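Local coordinates for ribonuclease P protein component 3 (Thermococcus kodakarensis KOD1, PDB 3WYZ) that is probably a protein subunit of ribonuclease P, the RNA-based enzyme that removes the extra 5' nucleotides from tRNA precursors, at residues V18-E21 and E22-E25; E54-E57 and L58-K61; E25-S28 and D29-E33. All coordinates share one frame; numbering follows the deposited sequence.

Interaction 1: residues V18-E21 and E22-E25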
loop_
_atom_site.group_PDB
_atom_site.type_symbol
_atom_site.label_atom_id
_atom_site.label_comp_id
_atom_site.label_asym_id
_atom_site.label_seq_id
_atom_site.Cartn_x
_atom_site.Cartn_y
_atom_site.Cartn_z
ATOM N N VAL A 18 -0.214 1.042 8.353
ATOM C CA VAL A 18 -0.740 1.947 9.377
ATOM C C VAL A 18 0.366 2.934 9.742
ATOM O O VAL A 18 1.535 2.564 9.825
ATOM C CB VAL A 18 -1.239 1.201 10.634
ATOM C CG1 VAL A 18 -2.475 0.385 10.313
ATOM C CG2 VAL A 18 -0.174 0.295 11.209
ATOM N N ARG A 19 -0.007 4.190 9.962
ATOM C CA ARG A 19 0.970 5.278 10.052
ATOM C C ARG A 19 0.959 6.040 11.379
ATOM O O ARG A 19 1.634 7.060 11.504
ATOM C CB ARG A 19 0.736 6.247 8.893
ATOM C CG ARG A 19 0.917 5.607 7.529
ATOM C CD ARG A 19 0.160 6.340 6.438
ATOM N NE ARG A 19 0.203 5.611 5.175
ATOM C CZ ARG A 19 -0.269 6.073 4.021
ATOM N NH1 ARG A 19 -0.822 7.280 3.949
ATOM N NH2 ARG A 19 -0.179 5.324 2.927
ATOM N N ASP A 20 0.223 5.528 12.365
ATOM C CA ASP A 20 0.044 6.195 13.660
ATOM C C ASP A 20 0.265 5.206 14.815
ATOM O O ASP A 20 -0.097 4.028 14.709
ATOM C CB ASP A 20 -1.370 6.791 13.726
ATOM C CG ASP A 20 -1.607 7.626 14.971
ATOM O OD1 ASP A 20 -0.965 8.688 15.113
ATOM O OD2 ASP A 20 -2.453 7.237 15.801
ATOM N N GLU A 21 0.865 5.690 15.904
ATOM C CA GLU A 21 1.127 4.868 17.096
ATOM C C GLU A 21 -0.124 4.187 17.642
ATOM O O GLU A 21 -0.149 2.962 17.801
ATOM C CB GLU A 21 1.722 5.711 18.226
ATOM C CG GLU A 21 3.229 5.637 18.362
ATOM C CD GLU A 21 3.732 6.222 19.674
ATOM O OE1 GLU A 21 2.953 6.901 20.381
ATOM O OE2 GLU A 21 4.915 6.000 20.000
ATOM N N GLU A 22 -1.146 4.989 17.949
ATOM C CA GLU A 22 -2.380 4.463 18.535
ATOM C C GLU A 22 -3.118 3.535 17.571
ATOM O O GLU A 22 -3.740 2.561 17.990
ATOM C CB GLU A 22 -3.310 5.599 18.973
ATOM C CG GLU A 22 -2.774 6.425 20.131
ATOM C CD GLU A 22 -3.794 7.417 20.660
ATOM O OE1 GLU A 22 -4.974 7.027 20.822
ATOM O OE2 GLU A 22 -3.417 8.586 20.919
ATOM N N ALA A 23 -3.054 3.858 16.282
ATOM C CA ALA A 23 -3.631 3.016 15.238
ATOM C C ALA A 23 -2.947 1.647 15.220
ATOM O O ALA A 23 -3.608 0.617 15.105
ATOM C CB ALA A 23 -3.494 3.695 13.878
ATOM N N HIS A 24 -1.622 1.657 15.343
ATOM C CA HIS A 24 -0.830 0.433 15.368
ATOM C C HIS A 24 -1.180 -0.457 16.565
ATOM O O HIS A 24 -1.428 -1.647 16.393
ATOM C CB HIS A 24 0.659 0.772 15.392
ATOM C CG HIS A 24 1.549 -0.416 15.209
ATOM N ND1 HIS A 24 2.146 -0.718 14.004
ATOM C CD2 HIS A 24 1.944 -1.377 16.077
ATOM C CE1 HIS A 24 2.873 -1.811 14.141
ATOM N NE2 HIS A 24 2.761 -2.235 15.387
ATOM N N GLU A 25 -1.197 0.122 17.765
ATOM C CA GLU A 25 -1.534 -0.634 18.980
ATOM C C GLU A 25 -2.956 -1.194 18.923
ATOM O O GLU A 25 -3.218 -2.295 19.416
ATOM C CB GLU A 25 -1.362 0.231 20.230
ATOM C CG GLU A 25 -1.372 -0.551 21.552
ATOM C CD GLU A 25 -2.748 -0.688 22.200
ATOM O OE1 GLU A 25 -2.839 -1.329 23.276
ATOM O OE2 GLU A 25 -3.740 -0.155 21.651
HETATM O O HOH W 1 -0.413 8.261 17.833
#

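Interaction 2: residues E54-E57 and L58-K61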
loop_
_atom_site.group_PDB
_atom_site.type_symbol
_atom_site.label_atom_id
_atom_site.label_comp_id
_atom_site.label_asym_id
_atom_site.label_seq_id
_atom_site.Cartn_x
_atom_site.Cartn_y
_atom_site.Cartn_z
ATOM N N GLU A 54 16.570 6.345 12.283
ATOM C CA GLU A 54 15.127 6.341 12.489
ATOM C C GLU A 54 14.549 4.941 12.263
ATOM O O GLU A 54 13.767 4.453 13.076
ATOM C CB GLU A 54 14.457 7.345 11.548
ATOM C CG GLU A 54 12.970 7.563 11.801
ATOM C CD GLU A 54 12.676 8.546 12.921
ATOM O OE1 GLU A 54 13.572 8.822 13.750
ATOM O OE2 GLU A 54 11.528 9.041 12.969
ATOM N N LEU A 55 14.939 4.300 11.164
ATOM C CA LEU A 55 14.437 2.967 10.839
ATOM C C LEU A 55 14.808 1.938 11.908
ATOM O O LEU A 55 14.005 1.063 12.234
ATOM C CB LEU A 55 14.933 2.512 9.462
ATOM C CG LEU A 55 14.323 3.231 8.251
ATOM C CD1 LEU A 55 15.054 2.826 6.980
ATOM C CD2 LEU A 55 12.831 2.949 8.115
ATOM N N LYS A 56 16.016 2.048 12.453
ATOM C CA LYS A 56 16.446 1.188 13.550
ATOM C C LYS A 56 15.549 1.393 14.767
ATOM O O LYS A 56 15.120 0.429 15.399
ATOM C CB LYS A 56 17.909 1.464 13.920
ATOM C CG LYS A 56 18.492 0.464 14.913
ATOM C CD LYS A 56 19.913 0.820 15.332
ATOM C CE LYS A 56 20.382 -0.064 16.480
ATOM N NZ LYS A 56 21.833 0.104 16.773
ATOM N N GLU A 57 15.266 2.655 15.077
ATOM C CA GLU A 57 14.378 3.009 16.182
ATOM C C GLU A 57 12.950 2.527 15.919
ATOM O O GLU A 57 12.260 2.098 16.845
ATOM C CB GLU A 57 14.397 4.526 16.421
ATOM C CG GLU A 57 13.729 4.973 17.715
ATOM C CD GLU A 57 13.756 6.485 17.922
ATOM O OE1 GLU A 57 14.636 7.170 17.346
ATOM O OE2 GLU A 57 12.892 6.993 18.677
ATOM N N LEU A 58 12.515 2.604 14.661
ATOM C CA LEU A 58 11.192 2.110 14.255
ATOM C C LEU A 58 11.097 0.587 14.307
ATOM O O LEU A 58 10.097 0.039 14.774
ATOM C CB LEU A 58 10.837 2.600 12.846
ATOM C CG LEU A 58 10.535 4.095 12.720
ATOM C CD1 LEU A 58 10.560 4.528 11.265
ATOM C CD2 LEU A 58 9.198 4.439 13.363
ATOM N N ARG A 59 12.137 -0.085 13.828
ATOM C CA ARG A 59 12.205 -1.546 13.860
ATOM C C ARG A 59 12.190 -2.082 15.288
ATOM O O ARG A 59 11.542 -3.086 15.565
ATOM C CB ARG A 59 13.456 -2.048 13.138
ATOM C CG ARG A 59 13.280 -2.259 11.641
ATOM C CD ARG A 59 14.558 -1.960 10.867
ATOM N NE ARG A 59 15.759 -2.474 11.531
ATOM C CZ ARG A 59 17.002 -2.055 11.288
ATOM N NH1 ARG A 59 17.240 -1.115 10.378
ATOM N NH2 ARG A 59 18.021 -2.587 11.958
ATOM N N GLY A 60 12.901 -1.409 16.187
ATOM C CA GLY A 60 12.907 -1.777 17.602
ATOM C C GLY A 60 11.587 -1.495 18.294
ATOM O O GLY A 60 11.233 -2.160 19.257
ATOM N N LYS A 61 10.859 -0.501 17.799
ATOM C CA LYS A 61 9.585 -0.093 18.386
ATOM C C LYS A 61 8.405 -0.920 17.862
ATOM O O LYS A 61 7.577 -1.392 18.646
ATOM C CB LYS A 61 9.355 1.401 18.125
ATOM C CG LYS A 61 8.003 1.943 18.555
ATOM C CD LYS A 61 7.720 1.713 20.032
ATOM C CE LYS A 61 6.387 2.325 20.433
ATOM N NZ LYS A 61 6.371 3.806 20.254
#

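Interaction 3: residues E25-S28 and D29-E33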
loop_
_atom_site.group_PDB
_atom_site.type_symbol
_atom_site.label_atom_id
_atom_site.label_comp_id
_atom_site.label_asym_id
_atom_site.label_seq_id
_atom_site.Cartn_x
_atom_site.Cartn_y
_atom_site.Cartn_z
ATOM N N GLU A 25 -1.197 0.122 17.765
ATOM C CA GLU A 25 -1.534 -0.634 18.980
ATOM C C GLU A 25 -2.956 -1.194 18.923
ATOM O O GLU A 25 -3.218 -2.295 19.416
ATOM C CB GLU A 25 -1.362 0.231 20.230
ATOM C CG GLU A 25 -1.372 -0.551 21.552
ATOM C CD GLU A 25 -2.748 -0.688 22.200
ATOM O OE1 GLU A 25 -2.839 -1.329 23.276
ATOM O OE2 GLU A 25 -3.740 -0.155 21.651
ATOM N N LEU A 26 -3.869 -0.436 18.321
ATOM C CA LEU A 26 -5.252 -0.874 18.160
ATOM C C LEU A 26 -5.367 -2.015 17.152
ATOM O O LEU A 26 -5.997 -3.034 17.431
ATOM C CB LEU A 26 -6.129 0.311 17.735
ATOM C CG LEU A 26 -7.628 0.050 17.566
ATOM C CD1 LEU A 26 -8.217 -0.584 18.817
ATOM C CD2 LEU A 26 -8.358 1.345 17.213
ATOM N N ALA A 27 -4.745 -1.840 15.990
ATOM C CA ALA A 27 -4.770 -2.849 14.926
ATOM C C ALA A 27 -4.113 -4.176 15.317
ATOM O O ALA A 27 -4.475 -5.224 14.778
ATOM C CB ALA A 27 -4.106 -2.302 13.669
ATOM N N SER A 28 -3.155 -4.133 16.246
ATOM C CA SER A 28 -2.448 -5.347 16.679
ATOM C C SER A 28 -3.361 -6.404 17.331
ATOM O O SER A 28 -3.018 -7.587 17.359
ATOM C CB SER A 28 -1.307 -4.982 17.626
ATOM O OG SER A 28 -1.799 -4.364 18.808
ATOM N N ASP A 29 -4.511 -5.977 17.853
ATOM C CA ASP A 29 -5.521 -6.906 18.369
ATOM C C ASP A 29 -6.278 -7.620 17.251
ATOM O O ASP A 29 -6.595 -8.802 17.373
ATOM C CB ASP A 29 -6.546 -6.167 19.238
ATOM C CG ASP A 29 -5.996 -5.742 20.583
ATOM O OD1 ASP A 29 -4.916 -6.214 20.993
ATOM O OD2 ASP A 29 -6.669 -4.928 21.245
ATOM N N TRP A 30 -6.585 -6.893 16.179
ATOM C CA TRP A 30 -7.443 -7.416 15.110
ATOM C C TRP A 30 -6.676 -8.168 14.016
ATOM O O TRP A 30 -7.254 -9.006 13.325
ATOM C CB TRP A 30 -8.252 -6.287 14.461
ATOM C CG TRP A 30 -8.998 -5.420 15.428
ATOM C CD1 TRP A 30 -9.444 -5.768 16.667
ATOM C CD2 TRP A 30 -9.411 -4.063 15.218
ATOM N NE1 TRP A 30 -10.090 -4.709 17.251
ATOM C CE2 TRP A 30 -10.094 -3.652 16.380
ATOM C CE3 TRP A 30 -9.271 -3.156 14.157
ATOM C CZ2 TRP A 30 -10.634 -2.364 16.519
ATOM C CZ3 TRP A 30 -9.806 -1.878 14.296
ATOM C CH2 TRP A 30 -10.476 -1.493 15.471
ATOM N N PHE A 31 -5.394 -7.849 13.841
ATOM C CA PHE A 31 -4.580 -8.463 12.789
ATOM C C PHE A 31 -3.423 -9.255 13.381
ATOM O O PHE A 31 -2.918 -8.925 14.452
ATOM C CB PHE A 31 -4.052 -7.392 11.837
ATOM C CG PHE A 31 -5.132 -6.679 11.079
ATOM C CD1 PHE A 31 -5.726 -5.528 11.600
ATOM C CD2 PHE A 31 -5.572 -7.161 9.849
ATOM C CE1 PHE A 31 -6.728 -4.870 10.907
ATOM C CE2 PHE A 31 -6.580 -6.509 9.152
ATOM C CZ PHE A 31 -7.159 -5.362 9.681
ATOM N N ASP A 32 -3.012 -10.300 12.670
ATOM C CA ASP A 32 -1.911 -11.156 13.106
ATOM C C ASP A 32 -0.545 -10.489 12.957
ATOM O O ASP A 32 0.374 -10.771 13.727
ATOM C CB ASP A 32 -1.938 -12.473 12.335
ATOM C CG ASP A 32 -3.152 -13.309 12.672
ATOM O OD1 ASP A 32 -4.273 -12.941 12.261
ATOM O OD2 ASP A 32 -2.982 -14.332 13.365
ATOM N N GLU A 33 -0.414 -9.628 11.951
ATOM C CA GLU A 33 0.782 -8.814 11.768
ATOM C C GLU A 33 0.362 -7.411 11.373
ATOM O O GLU A 33 -0.593 -7.233 10.614
ATOM C CB GLU A 33 1.677 -9.390 10.673
ATOM C CG GLU A 33 2.056 -10.849 10.861
ATOM C CD GLU A 33 3.079 -11.327 9.842
ATOM O OE1 GLU A 33 4.141 -10.673 9.716
ATOM O OE2 GLU A 33 2.823 -12.360 9.174
#

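Interaction 1: residues V18-E21 and E22-E25
The N-cap of helix 21-30, at the turn where the chain leaves strand 14-18 of the TIM-barrel-like fold, is built by D20 reaching forward to A23. Its CG stands anti to the backbone N (chi1 -174°), and this swings the carboxylate over the first turn of the helix. There D20 OD2 accepts a weak capping bond from A23 N at 3.5 Å. A water joins in, donating to D20 OD1 at 2.8 Å and accepting from E22 N at 3.4 Å, both bonds weak, so the carboxylate also serves an early amide indirectly. Aspartate suits the cap because its short side chain brings an acceptor to N-H groups that have no preceding turn to bond to.

The helix proper is launched by backbone bonds: H24 N reaches D20 O at 2.9 Å, and E25 N reaches E21 O at 3.0 Å with a nearly straight N-H···O angle of 168°. Beside the cap, D20 CB meets A23 CB at 3.8 Å; the small methyl of A23 fits a buried position and also touches V185. V18 CG2 comes up obliquely to the H24 ring, 3.8 Å from ND1, the two side chains crossing at about a right angle. The same ring makes an edge-to-face contact with Y62 and touches V34 and F36 of strand 33-41.

E21 and E22 turn their carboxylates outward, to salt bridges with K61 and R182 respectively. The acids D20, E21 and E22, gathered at the N-terminal end, probably interact favourably with the helix dipole. H24 ND1, in contrast, is buried against V18 and has no partner in the model, so this imidazole probably contributes here more as a packing ring than through that nitrogen.

Interaction 2: residues E54-E57 and L58-K61
L58 N and R59 N make the shortest bonds here, each 2.7 Å from its acceptor, to E54 O and L55 O respectively. G60 N follows with a bond to K56 O at 3.0 Å. The last of the series, from K61 N to E57 O, is weak, with an N-H···O angle of only 129°, and K61 N, whose side chain reaches away to E21, also has a weak bond to L58 O as the helix nears its end.

R59 folds back along the preceding turn. Bends at chi2 and chi3 (147° and 42°) bring its guanidinium over the backbone of K56, whose CA lies 3.9 Å above the plane and over its centre, while R59 CD rests 3.4 Å from L55 O. Arginine suits this place: its CD packs on L55 O and its flat guanidinium lies over K56 CA. Cutting this side chain back to an alanine is likely to uncover the backbone around L55 O and K56 CA.

L58 carries the apolar packing, its CD1 meeting E54 CG at 3.9 Å and L55 CD2 at 4.2 Å. The two leucines pack on the sheet: L58 touches F36 and K38 of strand 33-41, and both touch V65 of strand 65-70. Helix 48-62 thus packs against the two strands that it links in a beta-alpha-beta unit.

Interaction 3: residues E25-S28 and D29-E33
A27 O receives two backbone bonds, a weak one from W30 N at 3.0 Å and a firmer one from F31 N at 2.9 Å, while L26 O takes only a weak bond from D29 N.

L26 carries the side-chain contact with W30. With its CG anti to the backbone N (chi1 -178°), the leucine offers a bulky, branched aliphatic surface to the flat indole in an off-centre CH-pi contact: CG is 4.3 Å from the centroid of the six-membered ring, and CD1 approaches W30 CZ2 to 3.8 Å. L26 O lies over one face of the same indole, whose broad surface also touches V185 and P188.

F31 instead turns an edge to A27 O, in the plane of its ring, with CD1 at 3.4 Å; A27 CB touches the same CD1. A small alanine suits this buried place, and F31 continues the packing onto P188 and L191 of helix 188-198. Serine's short hydroxyl lets S28 OG bond back to E25 O at 2.6 Å, from above the carbonyl plane.

The weak bonds span three residues and the F31 bond four; the backbone then becomes extended at F31, in the beta-alpha-beta crossover from strand 14-18 through helix 21-30 to strand 33-41.

Overall arrangement
Interactions 1 and 3 lie at the beginning and toward the end of the same short helix, 21-30, and share E25; their centres are about 9 Å apart. Interaction 2 comes later in the chain, near the end of helix 48-62, with its centre about 14 Å from that of interaction 1 and 18 Å from that of interaction 3. The salt bridge from E21 OE2 to K61 NZ, 2.6 Å long, joins interactions 1 and 2 directly, whereas interactions 2 and 3 do not touch. The two helices belong to successive beta-alpha-beta units sharing strand 33-41, so this bridge ties neighbouring units of the TIM-barrel-like fold together through their helices.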